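PDB 4ZQY: ringhalexin from Hemachatus haemachatus, which inhibits the activation of coagulation factor X by factor VIIa, acting as an anticoagulant, and shows weak irreversible neurotoxicity. Local coordinates for residues N22-G31 / E50-R60. Numbering follows the deposited sequence.
Sequences NYCFKKFPKG and EAQVYVDCCAR
With chi1 at 58°, Phe28 swings its ring toward strand 53-58, over CB of Tyr54, whose CG stays anti to the carbonyl carbon; this pair shares its face of the sheet with Lys26 and Asp56. Tyr54 CB lies 3.9 Å from the Phe28 ring centroid, a CH-pi contact, and the rings form an oblique pair, their planes 37° apart. At the Phe28 edge sits the Asp56 carboxylate, with OD1 3.4 Å from Phe28 CE1; that oxygen is also hydrogen-bonded to Thr13 of the second subunit. Lys30 crosses the Tyr54 ring at about a right angle, CG 3.7 Å from the centroid, and its twice-bent chain brings NZ to Tyr54 OH. On the opposite face, Lys27 CG packs 3.4 Å from Val53 CG1, and Lys27 NZ forms a salt bridge with Glu50 OE2 at 3.5 Å. The N-to-C directions of the two short strands lie 164° apart, so they are antiparallel, with Cys24-Cys58, Lys26-Asp56 and Phe28-Tyr54 as hydrogen-bonded pairs. Strand 39-43 flanks 23-29, whereas 53-58 continues the sheet into the second subunit. Disulfides Cys3–Cys24 and Cys58–Cys63 tie this ladder into the disulfide-rich core of the three-finger toxin fold.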
ATOM      1  N   ASN A  22       5.407  14.725  -8.221  1.00 46.07           N
ATOM      2  CA  ASN A  22       3.969  14.941  -8.057  1.00 64.46           C
ATOM      3  C   ASN A  22       3.339  13.832  -7.228  1.00 64.40           C
ATOM      4  O   ASN A  22       2.122  13.766  -7.070  1.00 54.33           O
ATOM      5  CB  ASN A  22       3.266  15.048  -9.419  1.00 70.24           C
ATOM      6  CG  ASN A  22       3.695  16.276 -10.210  1.00 90.46           C
ATOM      7  OD1 ASN A  22       3.317  17.404  -9.881  1.00 94.18           O
ATOM      8  ND2 ASN A  22       4.467  16.061 -11.265  1.00 80.25           N
ATOM      9  N   TYR A  23       4.188  12.992  -6.653  1.00 46.87           N
ATOM     10  CA  TYR A  23       3.742  11.934  -5.762  1.00 35.22           C
ATOM     11  C   TYR A  23       4.112  12.253  -4.325  1.00 49.03           C
ATOM     12  O   TYR A  23       5.148  12.857  -4.063  1.00 57.01           O
ATOM     13  CB  TYR A  23       4.372  10.599  -6.153  1.00 47.80           C
ATOM     14  CG  TYR A  23       3.900  10.057  -7.480  1.00 62.85           C
ATOM     15  CD1 TYR A  23       2.665   9.434  -7.610  1.00 69.10           C
ATOM     16  CD2 TYR A  23       4.705  10.163  -8.606  1.00 62.90           C
ATOM     17  CE1 TYR A  23       2.246   8.937  -8.829  1.00 82.80           C
ATOM     18  CE2 TYR A  23       4.299   9.672  -9.821  1.00 75.33           C
ATOM     19  CZ  TYR A  23       3.071   9.058  -9.933  1.00 84.71           C
ATOM     20  OH  TYR A  23       2.677   8.567 -11.159  1.00 62.34           O
ATOM     21  N   CYS A  24       3.235  11.883  -3.400  1.00 46.93           N
ATOM     22  CA  CYS A  24       3.559  11.907  -1.983  1.00 26.95           C
ATOM     23  C   CYS A  24       3.666  10.458  -1.557  1.00 31.71           C
ATOM     24  O   CYS A  24       2.903   9.622  -2.029  1.00 56.50           O
ATOM     25  CB  CYS A  24       2.465  12.589  -1.162  1.00 34.72           C
ATOM     26  SG  CYS A  24       2.104  14.307  -1.498  1.00 36.70           S
ATOM     27  N   PHE A  25       4.622  10.131  -0.700  1.00 34.74           N
ATOM     28  CA  PHE A  25       4.711   8.751  -0.248  1.00 38.72           C
ATOM     29  C   PHE A  25       4.671   8.693   1.272  1.00 44.94           C
ATOM     30  O   PHE A  25       4.901   9.696   1.944  1.00 36.59           O
ATOM     31  CB  PHE A  25       5.972   8.065  -0.765  1.00 37.28           C
ATOM     32  CG  PHE A  25       7.224   8.555  -0.130  1.00 25.39           C
ATOM     33  CD1 PHE A  25       7.681   7.990   1.049  1.00 49.65           C
ATOM     34  CD2 PHE A  25       7.949   9.571  -0.707  1.00 43.57           C
ATOM     35  CE1 PHE A  25       8.826   8.439   1.642  1.00 44.18           C
ATOM     36  CE2 PHE A  25       9.101  10.024  -0.115  1.00 35.71           C
ATOM     37  CZ  PHE A  25       9.538   9.458   1.060  1.00 28.52           C
ATOM     38  N   LYS A  26       4.413   7.500   1.799  1.00 23.98           N
ATOM     39  CA  LYS A  26       4.556   7.226   3.223  1.00 18.91           C
ATOM     40  C   LYS A  26       5.174   5.850   3.456  1.00 30.50           C
ATOM     41  O   LYS A  26       4.669   4.846   2.968  1.00 38.60           O
ATOM     42  CB  LYS A  26       3.223   7.316   3.957  1.00 18.28           C
ATOM     43  CG  LYS A  26       3.428   7.161   5.456  1.00 41.77           C
ATOM     44  CD  LYS A  26       2.174   7.311   6.286  1.00 59.69           C
ATOM     45  CE  LYS A  26       1.338   6.044   6.244  1.00 59.08           C
ATOM     46  NZ  LYS A  26       0.228   6.061   7.236  1.00 53.48           N
ATOM     47  N   LYS A  27       6.256   5.810   4.223  1.00 41.52           N
ATOM     48  CA  LYS A  27       6.971   4.570   4.475  1.00 20.45           C
ATOM     49  C   LYS A  27       6.856   4.147   5.950  1.00 28.94           C
ATOM     50  O   LYS A  27       7.075   4.948   6.853  1.00 42.47           O
ATOM     51  CB  LYS A  27       8.444   4.766   4.091  1.00 39.30           C
ATOM     52  CG  LYS A  27       9.219   3.535   3.684  1.00 72.68           C
ATOM     53  CD  LYS A  27      10.630   3.891   3.176  1.00 75.82           C
ATOM     54  CE  LYS A  27      10.581   4.523   1.770  1.00 71.39           C
ATOM     55  NZ  LYS A  27      11.924   4.853   1.194  1.00 54.76           N
ATOM     56  N   PHE A  28       6.479   2.895   6.194  1.00 45.33           N
ATOM     57  CA  PHE A  28       6.343   2.404   7.566  1.00 33.08           C
ATOM     58  C   PHE A  28       6.629   0.902   7.651  1.00 35.21           C
ATOM     59  O   PHE A  28       6.448   0.185   6.669  1.00 43.65           O
ATOM     60  CB  PHE A  28       4.952   2.748   8.117  1.00 34.29           C
ATOM     61  CG  PHE A  28       3.810   2.211   7.310  1.00 29.83           C
ATOM     62  CD1 PHE A  28       3.346   2.886   6.192  1.00 27.11           C
ATOM     63  CD2 PHE A  28       3.156   1.062   7.710  1.00 37.02           C
ATOM     64  CE1 PHE A  28       2.286   2.396   5.461  1.00 26.10           C
ATOM     65  CE2 PHE A  28       2.092   0.563   6.984  1.00 37.15           C
ATOM     66  CZ  PHE A  28       1.653   1.231   5.858  1.00 21.40           C
ATOM     67  N   PRO A  29       7.104   0.425   8.816  1.00 34.63           N
ATOM     68  CA  PRO A  29       7.531  -0.977   8.924  1.00 43.40           C
ATOM     69  C   PRO A  29       6.364  -1.951   9.016  1.00 44.04           C
ATOM     70  O   PRO A  29       5.275  -1.511   9.380  1.00 46.50           O
ATOM     71  CB  PRO A  29       8.341  -0.990  10.220  1.00 37.56           C
ATOM     72  CG  PRO A  29       7.747   0.119  11.015  1.00 29.20           C
ATOM     73  CD  PRO A  29       7.400   1.183  10.040  1.00 31.91           C
ATOM     74  N   LYS A  30       6.601  -3.249   8.803  1.00 38.13           N
ATOM     75  CA  LYS A  30       5.475  -4.175   8.699  1.00 43.36           C
ATOM     76  C   LYS A  30       5.024  -4.884   9.972  1.00 74.18           C
ATOM     77  O   LYS A  30       3.820  -5.047  10.182  1.00 78.91           O
ATOM     78  CB  LYS A  30       5.828  -5.284   7.675  1.00 32.49           C
ATOM     79  CG  LYS A  30       5.417  -5.056   6.212  1.00 60.95           C
ATOM     80  CD  LYS A  30       5.765  -6.244   5.254  1.00 38.72           C
ATOM     81  CE  LYS A  30       4.843  -7.473   5.332  1.00 83.23           C
ATOM     82  NZ  LYS A  30       3.399  -7.238   5.031  1.00 82.28           N
ATOM     83  N   GLY A  31       5.948  -5.270  10.850  1.00 30.96           N
ATOM     84  CA  GLY A  31       5.502  -5.836  12.109  1.00 48.03           C
ATOM     85  C   GLY A  31       5.560  -5.000  13.360  1.00 64.01           C
ATOM     86  O   GLY A  31       5.551  -5.546  14.456  1.00 70.97           O
ATOM     87  N   GLU A  50      10.953  -1.930   0.676  1.00 62.30           N
ATOM     88  CA  GLU A  50      12.043  -2.718   1.229  1.00 54.68           C
ATOM     89  C   GLU A  50      11.459  -3.902   2.002  1.00 41.67           C
ATOM     90  O   GLU A  50      10.252  -3.942   2.234  1.00 63.08           O
ATOM     91  CB  GLU A  50      12.907  -1.841   2.144  1.00 91.79           C
ATOM     92  CG  GLU A  50      13.628  -0.714   1.396  1.00101.47           C
ATOM     93  CD  GLU A  50      13.095   0.668   1.757  1.00101.17           C
ATOM     94  OE1 GLU A  50      12.301   0.766   2.714  1.00106.80           O
ATOM     95  OE2 GLU A  50      13.458   1.654   1.078  1.00 91.56           O
ATOM     96  N   ALA A  51      12.318  -4.849   2.374  1.00 57.76           N
ATOM     97  CA  ALA A  51      11.940  -6.112   3.032  1.00 71.47           C
ATOM     98  C   ALA A  51      10.693  -6.037   3.909  1.00 79.63           C
ATOM     99  O   ALA A  51       9.610  -6.469   3.498  1.00103.73           O
ATOM    100  CB  ALA A  51      13.106  -6.643   3.840  1.00 73.02           C
ATOM    101  N   GLN A  52      10.842  -5.459   5.096  1.00 41.15           N
ATOM    102  CA  GLN A  52       9.724  -5.412   6.027  1.00 49.97           C
ATOM    103  C   GLN A  52       9.183  -4.012   6.061  1.00 34.25           C
ATOM    104  O   GLN A  52       9.073  -3.409   7.126  1.00 62.01           O
ATOM    105  CB  GLN A  52      10.147  -5.900   7.414  1.00 87.15           C
ATOM    106  CG  GLN A  52      10.405  -7.366   7.590  1.00 95.99           C
ATOM    107  CD  GLN A  52       9.199  -8.070   8.164  1.00100.12           C
ATOM    108  OE1 GLN A  52       8.608  -7.622   9.145  1.00114.63           O
ATOM    109  NE2 GLN A  52       8.858  -9.213   7.585  1.00 76.89           N
ATOM    110  N   VAL A  53       8.805  -3.504   4.895  1.00 38.36           N
ATOM    111  CA  VAL A  53       8.303  -2.149   4.795  1.00 39.32           C
ATOM    112  C   VAL A  53       7.164  -2.044   3.784  1.00 27.76           C
ATOM    113  O   VAL A  53       7.224  -2.659   2.719  1.00 63.87           O
ATOM    114  CB  VAL A  53       9.450  -1.186   4.349  1.00 46.64           C
ATOM    115  CG1 VAL A  53       8.891   0.145   3.913  1.00 52.01           C
ATOM    116  CG2 VAL A  53      10.501  -1.000   5.446  1.00 26.00           C
ATOM    117  N   TYR A  54       6.125  -1.285   4.130  1.00 24.03           N
ATOM    118  CA  TYR A  54       5.109  -0.844   3.172  1.00 40.60           C
ATOM    119  C   TYR A  54       5.424   0.580   2.691  1.00 47.89           C
ATOM    120  O   TYR A  54       6.002   1.364   3.446  1.00 39.39           O
ATOM    121  CB  TYR A  54       3.708  -0.830   3.792  1.00 37.44           C
ATOM    122  CG  TYR A  54       3.146  -2.160   4.250  1.00 50.95           C
ATOM    123  CD1 TYR A  54       2.669  -3.081   3.333  1.00 40.95           C
ATOM    124  CD2 TYR A  54       2.992  -2.446   5.604  1.00 28.64           C
ATOM    125  CE1 TYR A  54       2.133  -4.284   3.745  1.00 50.15           C
ATOM    126  CE2 TYR A  54       2.438  -3.638   6.020  1.00 28.93           C
ATOM    127  CZ  TYR A  54       2.011  -4.555   5.083  1.00 31.33           C
ATOM    128  OH  TYR A  54       1.466  -5.760   5.467  1.00 66.17           O
ATOM    129  N   VAL A  55       5.072   0.913   1.445  1.00 37.09           N
ATOM    130  CA  VAL A  55       5.140   2.313   0.996  1.00 41.15           C
ATOM    131  C   VAL A  55       3.766   2.667   0.432  1.00 29.23           C
ATOM    132  O   VAL A  55       3.214   1.976  -0.416  1.00 33.47           O
ATOM    133  CB  VAL A  55       6.291   2.624  -0.029  1.00 16.92           C
ATOM    134  CG1 VAL A  55       7.529   1.809   0.292  1.00 47.11           C
ATOM    135  CG2 VAL A  55       5.873   2.397  -1.458  1.00 60.98           C
ATOM    136  N   ASP A  56       3.171   3.708   0.984  1.00 46.11           N
ATOM    137  CA  ASP A  56       1.961   4.249   0.413  1.00 37.01           C
ATOM    138  C   ASP A  56       2.444   5.220  -0.631  1.00 38.95           C
ATOM    139  O   ASP A  56       3.460   5.883  -0.449  1.00 62.57           O
ATOM    140  CB  ASP A  56       1.100   4.990   1.437  1.00 39.03           C
ATOM    141  CG  ASP A  56       0.599   4.084   2.538  1.00 64.00           C
ATOM    142  OD1 ASP A  56       0.795   2.860   2.422  1.00114.09           O
ATOM    143  OD2 ASP A  56      -0.003   4.591   3.509  1.00 59.88           O
ATOM    144  N   CYS A  57       1.752   5.256  -1.757  1.00 62.83           N
ATOM    145  CA  CYS A  57       2.073   6.216  -2.787  1.00 41.46           C
ATOM    146  C   CYS A  57       0.763   6.802  -3.297  1.00 26.62           C
ATOM    147  O   CYS A  57      -0.138   6.062  -3.683  1.00 59.56           O
ATOM    148  CB  CYS A  57       2.872   5.537  -3.908  1.00 34.03           C
ATOM    149  SG  CYS A  57       3.613   6.636  -5.099  1.00 62.18           S
ATOM    150  N   CYS A  58       0.632   8.123  -3.225  1.00 46.64           N
ATOM    151  CA  CYS A  58      -0.592   8.803  -3.649  1.00 29.81           C
ATOM    152  C   CYS A  58      -0.226  10.096  -4.381  1.00 36.00           C
ATOM    153  O   CYS A  58       0.931  10.510  -4.363  1.00 65.72           O
ATOM    154  CB  CYS A  58      -1.501   9.081  -2.440  1.00 44.79           C
ATOM    155  SG  CYS A  58      -0.818  10.089  -1.096  1.00 45.65           S
ATOM    156  N   ALA A  59      -1.213  10.727  -5.016  1.00 66.56           N
ATOM    157  CA  ALA A  59      -0.960  11.832  -5.944  1.00 60.21           C
ATOM    158  C   ALA A  59      -1.943  12.986  -5.774  1.00 65.69           C
ATOM    159  O   ALA A  59      -2.493  13.503  -6.745  1.00 55.67           O
ATOM    160  CB  ALA A  59      -0.974  11.333  -7.376  1.00 44.61           C
ATOM    161  N   ARG A  60      -2.155  13.391  -4.532  1.00 65.94           N
ATOM    162  CA  ARG A  60      -2.966  14.560  -4.237  1.00 63.63           C
ATOM    163  C   ARG A  60      -2.301  15.355  -3.118  1.00 69.97           C
ATOM    164  O   ARG A  60      -1.442  14.837  -2.408  1.00 66.91           O
ATOM    165  CB  ARG A  60      -4.392  14.155  -3.832  1.00 68.86           C
ATOM    166  CG  ARG A  60      -5.253  13.553  -4.946  1.00 84.17           C
ATOM    167  CD  ARG A  60      -6.678  13.200  -4.461  1.00120.81           C
ATOM    168  NE  ARG A  60      -7.520  14.350  -4.108  1.00144.50           N
ATOM    169  CZ  ARG A  60      -8.319  15.002  -4.952  1.00132.69           C
ATOM    170  NH1 ARG A  60      -8.412  14.629  -6.223  1.00102.48           N
ATOM    171  NH2 ARG A  60      -9.041  16.029  -4.521  1.00126.63           N
TER